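Local coordinates for protein ribonuclease J (Methanolobus psychrophilus R15, PDB 5HAB) that probably acts as an exoribonuclease of the beta-CASP metallo-beta-lactamase family, hydrolysing RNA, at residues I26-V31 with V222-T227. The protein carries 1 engineered substitution. Residues are numbered along the deposited sequence; the frame is centred on the assembly and turned at random.
Sequences IGIIAV and VIALIT
Ile-28 and Ile-226 reach toward one another tip to tip, and their terminal methyls meet at 3.8 Å between Ile-28 CD1 and Ile-226 CD1. A second touch lies beside the first, where the branch methyl CG2 of Ile-28 comes within 3.9 Å of Ile-226 CG1. Both side chains hold CG1 beside the backbone N and anti to the carbonyl carbon; in Ile-28, with chi1 at -51°, this carries CD1 to the Ile-226 methyl while CG2, anti to N, faces Ile-226 CG1. Ile-28 CD1 also faces the methyl of Ala-224 nearly end-on, 4.4 Å from its CB. Further back along the strand, Ile-26 meets Ile-223 more loosely, with 4.2 Å between Ile-26 CG1 and Ile-223 CD1; the extended Ile-223 chain, chi2 173°, carries that methyl across.

These strands belong to the two mixed sheets that face each other in the alpha-beta/beta-alpha sandwich of the metallo-beta-lactamase fold, strand 24-32 in one and strand 222-228 in the other. The CA atoms of Ile-28 and Ile-226 stand 8.6 Å apart, a gap bridged by aliphatic side chains. On the first strand, alternation sends Ile-26 and Ile-28 into this interior, while Ile-29 packs on Ile-89 in a loop. The second strand breaks that alternation: the chain turns a corner at Ile-223, whose psi is -46°, and the consecutive residues Ile-223 and Ala-224 both point toward the facing sheet. Leu-225 points away, packing against helix 413-423. Neighbouring strands extend the apolar layer, with Ile-44 touching both Ile-28 and Ile-226, and Leu-465 and Ile-467 packing against Ile-28 and Ile-26 respectively.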
# COMPACT_ATOMS: atom_id res chain seq x y z
N ILE B 26 -16.58 11.33 -38.82
CA ILE B 26 -16.92 10.86 -37.48
C ILE B 26 -16.25 11.75 -36.43
O ILE B 26 -15.07 12.04 -36.52
CB ILE B 26 -16.48 9.39 -37.29
CG1 ILE B 26 -17.14 8.49 -38.34
CG2 ILE B 26 -16.79 8.91 -35.88
CD1 ILE B 26 -18.63 8.28 -38.12
N GLY B 27 -17.00 12.18 -35.43
CA GLY B 27 -16.42 12.87 -34.31
C GLY B 27 -16.62 12.08 -33.03
O GLY B 27 -17.73 11.66 -32.72
N ILE B 28 -15.54 11.87 -32.28
CA ILE B 28 -15.64 11.24 -30.97
C ILE B 28 -15.34 12.34 -29.97
O ILE B 28 -14.20 12.76 -29.83
CB ILE B 28 -14.66 10.06 -30.79
CG1 ILE B 28 -14.75 9.06 -31.95
CG2 ILE B 28 -14.92 9.38 -29.45
CD1 ILE B 28 -16.08 8.35 -32.05
N ILE B 29 -16.38 12.82 -29.30
CA ILE B 29 -16.25 13.94 -28.37
C ILE B 29 -16.32 13.44 -26.94
O ILE B 29 -17.31 12.85 -26.52
CB ILE B 29 -17.32 15.02 -28.63
CG1 ILE B 29 -17.23 15.53 -30.08
CG2 ILE B 29 -17.14 16.18 -27.67
CD1 ILE B 29 -18.16 14.81 -31.04
N ALA B 30 -15.25 13.69 -26.19
CA ALA B 30 -15.19 13.34 -24.78
C ALA B 30 -15.72 14.49 -23.94
O ALA B 30 -15.13 15.56 -23.91
CB ALA B 30 -13.75 13.00 -24.38
N VAL B 31 -16.84 14.28 -23.25
CA VAL B 31 -17.45 15.38 -22.52
C VAL B 31 -17.17 15.28 -21.03
O VAL B 31 -16.69 16.23 -20.40
CB VAL B 31 -18.96 15.45 -22.78
CG1 VAL B 31 -19.55 16.69 -22.13
CG2 VAL B 31 -19.22 15.47 -24.27
N VAL B 222 -15.84 -2.03 -37.96
CA VAL B 222 -15.97 -1.10 -36.85
C VAL B 222 -14.93 -0.00 -37.01
O VAL B 222 -13.73 -0.26 -37.01
CB VAL B 222 -15.83 -1.81 -35.49
CG1 VAL B 222 -15.91 -0.81 -34.35
CG2 VAL B 222 -16.92 -2.86 -35.34
N ILE B 223 -15.41 1.23 -37.16
CA ILE B 223 -14.56 2.40 -37.30
C ILE B 223 -13.83 2.72 -36.00
O ILE B 223 -12.63 3.00 -35.99
CB ILE B 223 -15.39 3.62 -37.76
CG1 ILE B 223 -16.10 3.34 -39.08
CG2 ILE B 223 -14.51 4.86 -37.86
CD1 ILE B 223 -17.07 4.42 -39.50
N ALA B 224 -14.57 2.69 -34.90
CA ALA B 224 -14.04 3.11 -33.62
C ALA B 224 -14.73 2.39 -32.47
O ALA B 224 -15.94 2.13 -32.52
CB ALA B 224 -14.17 4.62 -33.45
N LEU B 225 -13.95 2.04 -31.47
CA LEU B 225 -14.47 1.47 -30.24
C LEU B 225 -14.19 2.43 -29.10
O LEU B 225 -13.05 2.85 -28.89
CB LEU B 225 -13.84 0.10 -29.96
CG LEU B 225 -14.08 -0.50 -28.57
CD1 LEU B 225 -15.56 -0.74 -28.32
CD2 LEU B 225 -13.30 -1.79 -28.38
N ILE B 226 -15.25 2.83 -28.40
CA ILE B 226 -15.12 3.56 -27.15
C ILE B 226 -15.41 2.55 -26.07
O ILE B 226 -16.50 1.98 -26.02
CB ILE B 226 -16.07 4.76 -27.07
CG1 ILE B 226 -15.74 5.80 -28.14
CG2 ILE B 226 -16.05 5.37 -25.66
CD1 ILE B 226 -16.57 5.66 -29.40
N THR B 227 -14.44 2.29 -25.21
CA THR B 227 -14.62 1.26 -24.19
C THR B 227 -13.98 1.72 -22.88
O THR B 227 -13.06 2.54 -22.88
CB THR B 227 -14.04 -0.10 -24.65
OG1 THR B 227 -14.43 -1.13 -23.74
CG2 THR B 227 -12.52 -0.06 -24.76